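Local coordinates for D-alanyl-D-alanine carboxypeptidase (Penicillin binding protein) family protein (Francisella tularensis subsp. tularensis, PDB 6OSU), which probably removes the C-terminal D-alanine from peptidoglycan precursor peptides as a serine-type D-alanyl-D-alanine carboxypeptidase of the S11 family, at residues V203-R217 with K247-L260. Sequence-based numbering, arbitrary orientation.
Sequences VWNATKQDSVSIADR and KCNKLFPKGDNFVL
Trp-204 and Val-259 form the hydrogen-bonded pair of an antiparallel ladder, and the small subdomain built on it illustrates how a three-stranded antiparallel sheet packs against short helices. Strand 201-205 is the middle strand, flanked by 258-262 and, through a hairpin with a G1 beta bulge, by 210-212. Trp-204 N donates to Val-259 O at 3.0 Å, and Val-259 N returns a bond to Trp-204 O. Past the strand end the pairing is prolonged by Ala-206 N to Asn-257 O (2.8 Å) and by a side chain: Thr-207 OG1 accepts from Asn-257 N at 2.9 Å, almost straight at 171°.

Apolar packing gathers on the face bearing Val-203, Asn-205, Phe-258 and Leu-260. Asn-205 lies over one face of the Phe-258 ring, its CA 3.8 Å from the ring centroid in a CH-pi contact and its side-chain amide tilted 36° from the ring plane, while Val-212 CG2 meets the ring at its edge. Val-212 CG1, anti to the backbone N (chi1 179°), reaches Phe-252 CZ at 3.5 Å, and Val-203 CG1 touches the edge of that same ring. Phe-252 comes directly after helix 242-251, and its ring joins that end of the helix to the two valines of the sheet; Phe-224 also packs against it. Leu-260 CD2 lies over the centre of one face of the Arg-217 guanidinium.

Asp-216 OD2 and Lys-247 NZ make a long salt bridge of 3.6 Å between helices 214-220 and 242-251, which the Cys-220–Cys-248 disulfide joins covalently; the same NZ has a hydrogen bond to Gln-219. Asn-205 serves both sides: ND2 bonds weakly to Asp-256 OD1, whereas OD1 accepts from Lys-208 N in an Asx motif, with the donor well above the carbonyl plane, 3.2 Å from OD1.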
ATOM      1  N   VAL A 203      -5.599  22.170   8.913  1.00 62.16           N
ATOM      2  CA  VAL A 203      -5.938  23.497   9.416  1.00 62.54           C
ATOM      3  C   VAL A 203      -4.700  24.363   9.238  1.00 61.55           C
ATOM      4  O   VAL A 203      -3.707  24.191   9.952  1.00 61.74           O
ATOM      5  CB  VAL A 203      -6.384  23.450  10.883  1.00 65.03           C
ATOM      6  CG1 VAL A 203      -6.828  24.832  11.347  1.00 67.00           C
ATOM      7  CG2 VAL A 203      -7.495  22.426  11.068  1.00 65.25           C
ATOM      8  N   TRP A 204      -4.753  25.301   8.292  1.00 60.42           N
ATOM      9  CA  TRP A 204      -3.570  26.000   7.803  1.00 61.04           C
ATOM     10  C   TRP A 204      -3.708  27.496   8.050  1.00 64.87           C
ATOM     11  O   TRP A 204      -4.637  28.130   7.539  1.00 65.15           O
ATOM     12  CB  TRP A 204      -3.364  25.705   6.316  1.00 58.17           C
ATOM     13  CG  TRP A 204      -2.290  26.496   5.642  1.00 57.74           C
ATOM     14  CD1 TRP A 204      -2.463  27.490   4.725  1.00 58.06           C
ATOM     15  CD2 TRP A 204      -0.872  26.345   5.807  1.00 57.82           C
ATOM     16  NE1 TRP A 204      -1.243  27.974   4.312  1.00 58.56           N
ATOM     17  CE2 TRP A 204      -0.251  27.288   4.963  1.00 58.13           C
ATOM     18  CE3 TRP A 204      -0.068  25.508   6.589  1.00 57.57           C
ATOM     19  CZ2 TRP A 204       1.134  27.420   4.880  1.00 58.60           C
ATOM     20  CZ3 TRP A 204       1.307  25.640   6.505  1.00 58.26           C
ATOM     21  CH2 TRP A 204       1.894  26.589   5.656  1.00 58.87           C
ATOM     22  N   ASN A 205      -2.785  28.055   8.832  1.00 67.43           N
ATOM     23  CA  ASN A 205      -2.718  29.498   9.063  1.00 68.31           C
ATOM     24  C   ASN A 205      -1.895  30.105   7.935  1.00 68.46           C
ATOM     25  O   ASN A 205      -0.663  30.055   7.953  1.00 69.60           O
ATOM     26  CB  ASN A 205      -2.105  29.805  10.426  1.00 69.39           C
ATOM     27  CG  ASN A 205      -2.223  31.276  10.808  1.00 70.36           C
ATOM     28  OD1 ASN A 205      -2.334  32.150   9.948  1.00 69.40           O
ATOM     29  ND2 ASN A 205      -2.199  31.552  12.111  1.00 71.85           N
ATOM     30  N   ALA A 206      -2.577  30.685   6.944  1.00 67.63           N
ATOM     31  CA  ALA A 206      -1.865  31.261   5.809  1.00 68.14           C
ATOM     32  C   ALA A 206      -1.111  32.529   6.195  1.00 71.01           C
ATOM     33  O   ALA A 206      -0.132  32.888   5.533  1.00 71.77           O
ATOM     34  CB  ALA A 206      -2.840  31.547   4.669  1.00 67.97           C
ATOM     35  N   THR A 207      -1.546  33.218   7.252  1.00 73.28           N
ATOM     36  CA  THR A 207      -0.856  34.434   7.673  1.00 77.72           C
ATOM     37  C   THR A 207       0.523  34.113   8.235  1.00 80.00           C
ATOM     38  O   THR A 207       1.535  34.652   7.772  1.00 80.94           O
ATOM     39  CB  THR A 207      -1.697  35.190   8.705  1.00 79.33           C
ATOM     40  OG1 THR A 207      -2.878  35.711   8.078  1.00 78.96           O
ATOM     41  CG2 THR A 207      -0.899  36.338   9.307  1.00 81.64           C
ATOM     42  N   LYS A 208       0.583  33.233   9.234  1.00 81.72           N
ATOM     43  CA  LYS A 208       1.851  32.817   9.818  1.00 84.75           C
ATOM     44  C   LYS A 208       2.577  31.768   8.989  1.00 83.33           C
ATOM     45  O   LYS A 208       3.756  31.506   9.254  1.00 84.89           O
ATOM     46  CB  LYS A 208       1.623  32.270  11.230  1.00 87.24           C
ATOM     47  CG  LYS A 208       1.574  33.326  12.321  1.00 91.40           C
ATOM     48  CD  LYS A 208       0.601  32.919  13.417  1.00 93.53           C
ATOM     49  CE  LYS A 208       0.929  33.585  14.744  1.00 98.77           C
ATOM     50  NZ  LYS A 208       1.775  32.705  15.599  1.00101.21           N
ATOM     51  N   GLN A 209       1.910  31.173   8.001  1.00 79.83           N
ATOM     52  CA  GLN A 209       2.452  30.062   7.219  1.00 78.17           C
ATOM     53  C   GLN A 209       2.855  28.910   8.141  1.00 78.68           C
ATOM     54  O   GLN A 209       4.012  28.489   8.207  1.00 81.20           O
ATOM     55  CB  GLN A 209       3.620  30.525   6.344  1.00 79.04           C
ATOM     56  CG  GLN A 209       3.217  31.457   5.211  1.00 78.80           C
ATOM     57  CD  GLN A 209       2.591  30.718   4.047  1.00 76.42           C
ATOM     58  OE1 GLN A 209       3.291  30.096   3.251  1.00 76.45           O
ATOM     59  NE2 GLN A 209       1.268  30.778   3.943  1.00 74.66           N
ATOM     60  N   ASP A 210       1.859  28.420   8.875  1.00 76.81           N
ATOM     61  CA  ASP A 210       2.017  27.252   9.731  1.00 76.80           C
ATOM     62  C   ASP A 210       0.642  26.638   9.955  1.00 72.86           C
ATOM     63  O   ASP A 210      -0.386  27.266   9.700  1.00 71.94           O
ATOM     64  CB  ASP A 210       2.676  27.608  11.066  1.00 82.59           C
ATOM     65  CG  ASP A 210       3.233  26.392  11.782  1.00 86.95           C
ATOM     66  OD1 ASP A 210       4.470  26.220  11.793  1.00 89.68           O
ATOM     67  OD2 ASP A 210       2.435  25.593  12.315  1.00 87.88           O
ATOM     68  N   SER A 211       0.638  25.403  10.438  1.00 71.29           N
ATOM     69  CA  SER A 211      -0.597  24.663  10.650  1.00 69.80           C
ATOM     70  C   SER A 211      -0.970  24.632  12.130  1.00 72.23           C
ATOM     71  O   SER A 211      -0.206  25.042  13.007  1.00 74.94           O
ATOM     72  CB  SER A 211      -0.467  23.239  10.104  1.00 68.21           C
ATOM     73  OG  SER A 211       0.598  22.551  10.735  1.00 69.59           O
ATOM     74  N   VAL A 212      -2.178  24.145  12.397  1.00 71.89           N
ATOM     75  CA  VAL A 212      -2.670  23.943  13.753  1.00 74.55           C
ATOM     76  C   VAL A 212      -3.279  22.553  13.830  1.00 75.72           C
ATOM     77  O   VAL A 212      -3.996  22.131  12.917  1.00 74.37           O
ATOM     78  CB  VAL A 212      -3.706  25.013  14.167  1.00 74.18           C
ATOM     79  CG1 VAL A 212      -4.221  24.743  15.576  1.00 76.12           C
ATOM     80  CG2 VAL A 212      -3.107  26.401  14.079  1.00 74.29           C
ATOM     81  N   SER A 213      -2.972  21.836  14.909  1.00 79.63           N
ATOM     82  CA  SER A 213      -3.551  20.519  15.138  1.00 81.12           C
ATOM     83  C   SER A 213      -5.070  20.575  15.054  1.00 80.20           C
ATOM     84  O   SER A 213      -5.702  21.503  15.565  1.00 80.38           O
ATOM     85  CB  SER A 213      -3.119  19.992  16.509  1.00 85.93           C
ATOM     86  OG  SER A 213      -4.143  19.213  17.107  1.00 88.84           O
ATOM     87  N   ILE A 214      -5.653  19.577  14.387  1.00 79.55           N
ATOM     88  CA  ILE A 214      -7.109  19.482  14.320  1.00 80.22           C
ATOM     89  C   ILE A 214      -7.692  19.321  15.718  1.00 85.39           C
ATOM     90  O   ILE A 214      -8.769  19.849  16.025  1.00 86.19           O
ATOM     91  CB  ILE A 214      -7.526  18.331  13.384  1.00 78.78           C
ATOM     92  CG1 ILE A 214      -7.244  18.704  11.927  1.00 76.11           C
ATOM     93  CG2 ILE A 214      -8.992  17.973  13.571  1.00 79.23           C
ATOM     94  CD1 ILE A 214      -7.773  17.701  10.925  1.00 74.84           C
ATOM     95  N   ALA A 215      -6.979  18.606  16.593  1.00 91.07           N
ATOM     96  CA  ALA A 215      -7.417  18.482  17.979  1.00 98.36           C
ATOM     97  C   ALA A 215      -7.425  19.836  18.676  1.00100.34           C
ATOM     98  O   ALA A 215      -8.322  20.123  19.478  1.00103.62           O
ATOM     99  CB  ALA A 215      -6.522  17.496  18.728  1.00102.50           C
ATOM    100  N   ASP A 216      -6.436  20.687  18.382  1.00 98.14           N
ATOM    101  CA  ASP A 216      -6.437  22.033  18.947  1.00 99.90           C
ATOM    102  C   ASP A 216      -7.605  22.858  18.426  1.00 97.72           C
ATOM    103  O   ASP A 216      -8.087  23.755  19.126  1.00 99.69           O
ATOM    104  CB  ASP A 216      -5.121  22.753  18.651  1.00100.73           C
ATOM    105  CG  ASP A 216      -4.008  22.348  19.597  1.00105.31           C
ATOM    106  OD1 ASP A 216      -2.914  21.988  19.111  1.00105.79           O
ATOM    107  OD2 ASP A 216      -4.231  22.376  20.827  1.00108.88           O
ATOM    108  N   ARG A 217      -8.072  22.574  17.209  1.00 94.01           N
ATOM    109  CA  ARG A 217      -9.228  23.299  16.689  1.00 93.61           C
ATOM    110  C   ARG A 217     -10.505  22.878  17.402  1.00 96.93           C
ATOM    111  O   ARG A 217     -11.332  23.724  17.752  1.00 99.07           O
ATOM    112  CB  ARG A 217      -9.368  23.079  15.185  1.00 90.10           C
ATOM    113  CG  ARG A 217     -10.424  23.968  14.556  1.00 89.59           C
ATOM    114  CD  ARG A 217     -11.031  23.356  13.308  1.00 87.58           C
ATOM    115  NE  ARG A 217     -12.054  24.231  12.738  1.00 87.50           N
ATOM    116  CZ  ARG A 217     -12.801  23.927  11.683  1.00 86.41           C
ATOM    117  NH1 ARG A 217     -13.706  24.789  11.238  1.00 87.19           N
ATOM    118  NH2 ARG A 217     -12.648  22.759  11.073  1.00 84.92           N
ATOM    119  N   LYS A 247      -4.115  30.026  24.873  1.00127.82           N
ATOM    120  CA  LYS A 247      -3.571  29.167  23.828  1.00122.65           C
ATOM    121  C   LYS A 247      -4.480  29.154  22.605  1.00116.36           C
ATOM    122  O   LYS A 247      -4.002  28.988  21.478  1.00113.47           O
ATOM    123  CB  LYS A 247      -3.337  27.752  24.363  1.00124.93           C
ATOM    124  CG  LYS A 247      -4.403  26.729  24.015  1.00124.23           C
ATOM    125  CD  LYS A 247      -3.834  25.324  24.119  1.00125.12           C
ATOM    126  CE  LYS A 247      -4.927  24.277  24.200  1.00125.09           C
ATOM    127  NZ  LYS A 247      -4.364  22.917  24.433  1.00126.03           N
ATOM    128  N   CYS A 248      -5.787  29.347  22.803  1.00114.49           N
ATOM    129  CA  CYS A 248      -6.669  29.602  21.671  1.00109.06           C
ATOM    130  C   CYS A 248      -6.335  30.929  21.003  1.00106.95           C
ATOM    131  O   CYS A 248      -6.477  31.061  19.783  1.00104.43           O
ATOM    132  CB  CYS A 248      -8.130  29.593  22.117  1.00110.19           C
ATOM    133  SG  CYS A 248      -8.735  28.005  22.745  1.00110.84           S
ATOM    134  N   ASN A 249      -5.881  31.913  21.781  1.00108.43           N
ATOM    135  CA  ASN A 249      -5.574  33.221  21.214  1.00106.97           C
ATOM    136  C   ASN A 249      -4.257  33.212  20.451  1.00104.28           C
ATOM    137  O   ASN A 249      -4.097  33.974  19.490  1.00102.46           O
ATOM    138  CB  ASN A 249      -5.543  34.276  22.319  1.00111.20           C
ATOM    139  CG  ASN A 249      -6.929  34.693  22.767  1.00113.31           C
ATOM    140  OD1 ASN A 249      -7.315  34.477  23.916  1.00116.56           O
ATOM    141  ND2 ASN A 249      -7.686  35.302  21.861  1.00111.90           N
ATOM    142  N   LYS A 250      -3.305  32.369  20.860  1.00104.28           N
ATOM    143  CA  LYS A 250      -2.023  32.290  20.166  1.00101.74           C
ATOM    144  C   LYS A 250      -2.110  31.435  18.906  1.00 95.58           C
ATOM    145  O   LYS A 250      -1.523  31.784  17.876  1.00 93.32           O
ATOM    146  CB  LYS A 250      -0.949  31.733  21.104  1.00104.65           C
ATOM    147  CG  LYS A 250       0.438  31.662  20.482  1.00103.86           C
ATOM    148  CD  LYS A 250       1.381  30.800  21.312  1.00106.44           C
ATOM    149  CE  LYS A 250       1.668  31.421  22.669  1.00111.91           C
ATOM    150  NZ  LYS A 250       2.662  32.527  22.580  1.00114.25           N
ATOM    151  N   LEU A 251      -2.831  30.313  18.972  1.00 92.89           N
ATOM    152  CA  LEU A 251      -2.954  29.433  17.815  1.00 88.11           C
ATOM    153  C   LEU A 251      -3.920  29.987  16.776  1.00 85.66           C
ATOM    154  O   LEU A 251      -3.726  29.765  15.575  1.00 82.81           O
ATOM    155  CB  LEU A 251      -3.410  28.042  18.258  1.00 86.92           C
ATOM    156  CG  LEU A 251      -2.473  27.292  19.204  1.00 89.05           C
ATOM    157  CD1 LEU A 251      -3.127  26.010  19.702  1.00 89.22           C
ATOM    158  CD2 LEU A 251      -1.149  26.993  18.518  1.00 87.96           C
ATOM    159  N   PHE A 252      -4.955  30.699  17.214  1.00100.34           N
ATOM    160  CA  PHE A 252      -5.929  31.324  16.322  1.00 98.13           C
ATOM    161  C   PHE A 252      -6.026  32.795  16.689  1.00100.31           C
ATOM    162  O   PHE A 252      -6.951  33.207  17.403  1.00103.34           O
ATOM    163  CB  PHE A 252      -7.296  30.647  16.423  1.00 98.19           C
ATOM    164  CG  PHE A 252      -7.277  29.182  16.101  1.00 95.60           C
ATOM    165  CD1 PHE A 252      -7.357  28.744  14.789  1.00 92.34           C
ATOM    166  CD2 PHE A 252      -7.189  28.240  17.114  1.00 96.84           C
ATOM    167  CE1 PHE A 252      -7.347  27.391  14.491  1.00 89.67           C
ATOM    168  CE2 PHE A 252      -7.179  26.889  16.822  1.00 94.39           C
ATOM    169  CZ  PHE A 252      -7.259  26.465  15.508  1.00 90.85           C
ATOM    170  N   PRO A 253      -5.079  33.622  16.226  1.00 99.96           N
ATOM    171  CA  PRO A 253      -5.138  35.061  16.531  1.00103.87           C
ATOM    172  C   PRO A 253      -6.379  35.716  15.947  1.00104.45           C
ATOM    173  O   PRO A 253      -7.237  35.028  15.391  1.00102.48           O
ATOM    174  CB  PRO A 253      -3.855  35.610  15.894  1.00103.25           C
ATOM    175  CG  PRO A 253      -2.952  34.418  15.755  1.00100.54           C
ATOM    176  CD  PRO A 253      -3.864  33.265  15.475  1.00 97.30           C
ATOM    177  N   LYS A 254      -6.499  37.033  16.062  1.00107.38           N
ATOM    178  CA  LYS A 254      -7.651  37.752  15.532  1.00107.75           C
ATOM    179  C   LYS A 254      -7.268  38.416  14.216  1.00106.97           C
ATOM    180  O   LYS A 254      -6.407  39.302  14.188  1.00108.81           O
ATOM    181  CB  LYS A 254      -8.165  38.780  16.541  1.00111.26           C
ATOM    182  CG  LYS A 254      -8.788  38.148  17.781  1.00111.74           C
ATOM    183  CD  LYS A 254      -9.540  39.157  18.642  1.00115.68           C
ATOM    184  CE  LYS A 254      -8.636  39.797  19.685  1.00118.33           C
ATOM    185  NZ  LYS A 254      -9.399  40.160  20.911  1.00122.62           N
ATOM    186  N   GLY A 255      -7.905  37.984  13.127  1.00104.90           N
ATOM    187  CA  GLY A 255      -7.644  38.524  11.810  1.00104.65           C
ATOM    188  C   GLY A 255      -6.735  37.679  10.942  1.00102.59           C
ATOM    189  O   GLY A 255      -6.578  37.993   9.755  1.00103.03           O
ATOM    190  N   ASP A 256      -6.134  36.627  11.493  1.00 99.07           N
ATOM    191  CA  ASP A 256      -5.275  35.749  10.709  1.00 95.06           C
ATOM    192  C   ASP A 256      -6.091  34.956   9.695  1.00 91.24           C
ATOM    193  O   ASP A 256      -7.186  34.475   9.993  1.00 92.31           O
ATOM    194  CB  ASP A 256      -4.513  34.803  11.636  1.00 95.29           C
ATOM    195  CG  ASP A 256      -3.299  35.458  12.267  1.00 98.94           C
ATOM    196  OD1 ASP A 256      -2.185  34.912  12.119  1.00 97.83           O
ATOM    197  OD2 ASP A 256      -3.456  36.534  12.884  1.00102.91           O
ATOM    198  N   ASN A 257      -5.554  34.818   8.489  1.00 87.18           N
ATOM    199  CA  ASN A 257      -6.249  34.105   7.428  1.00 83.73           C
ATOM    200  C   ASN A 257      -5.979  32.612   7.540  1.00 80.39           C
ATOM    201  O   ASN A 257      -4.824  32.186   7.615  1.00 80.00           O
ATOM    202  CB  ASN A 257      -5.823  34.613   6.052  1.00 83.35           C
ATOM    203  CG  ASN A 257      -6.540  33.897   4.929  1.00 81.93           C
ATOM    204  OD1 ASN A 257      -7.708  34.164   4.655  1.00 83.86           O
ATOM    205  ND2 ASN A 257      -5.841  32.982   4.268  1.00 79.27           N
ATOM    206  N   PHE A 258      -7.048  31.823   7.534  1.00 78.41           N
ATOM    207  CA  PHE A 258      -6.958  30.376   7.659  1.00 75.04           C
ATOM    208  C   PHE A 258      -7.633  29.704   6.473  1.00 72.62           C
ATOM    209  O   PHE A 258      -8.711  30.124   6.037  1.00 74.26           O
ATOM    210  CB  PHE A 258      -7.607  29.894   8.957  1.00 75.53           C
ATOM    211  CG  PHE A 258      -6.666  29.828  10.124  1.00 76.35           C
ATOM    212  CD1 PHE A 258      -6.348  30.966  10.843  1.00 79.45           C
ATOM    213  CD2 PHE A 258      -6.113  28.619  10.512  1.00 75.45           C
ATOM    214  CE1 PHE A 258      -5.487  30.904  11.922  1.00 81.27           C
ATOM    215  CE2 PHE A 258      -5.252  28.550  11.590  1.00 77.27           C
ATOM    216  CZ  PHE A 258      -4.942  29.695  12.298  1.00 80.27           C
ATOM    217  N   VAL A 259      -6.988  28.665   5.954  1.00 69.39           N
ATOM    218  CA  VAL A 259      -7.560  27.791   4.935  1.00 67.87           C
ATOM    219  C   VAL A 259      -7.789  26.429   5.572  1.00 67.91           C
ATOM    220  O   VAL A 259      -6.898  25.892   6.244  1.00 67.28           O
ATOM    221  CB  VAL A 259      -6.649  27.679   3.701  1.00 64.70           C
ATOM    222  CG1 VAL A 259      -7.286  26.776   2.663  1.00 62.82           C
ATOM    223  CG2 VAL A 259      -6.372  29.056   3.117  1.00 66.22           C
ATOM    224  N   LEU A 260      -8.981  25.876   5.372  1.00 68.76           N
ATOM    225  CA  LEU A 260      -9.380  24.610   5.973  1.00 68.50           C
ATOM    226  C   LEU A 260      -9.786  23.653   4.865  1.00 68.04           C
ATOM    227  O   LEU A 260     -10.700  23.950   4.089  1.00 68.57           O
ATOM    228  CB  LEU A 260     -10.533  24.818   6.958  1.00 70.43           C
ATOM    229  CG  LEU A 260     -10.273  25.861   8.046  1.00 72.87           C
ATOM    230  CD1 LEU A 260     -11.493  26.743   8.252  1.00 76.08           C
ATOM    231  CD2 LEU A 260      -9.873  25.185   9.346  1.00 73.51           C
TER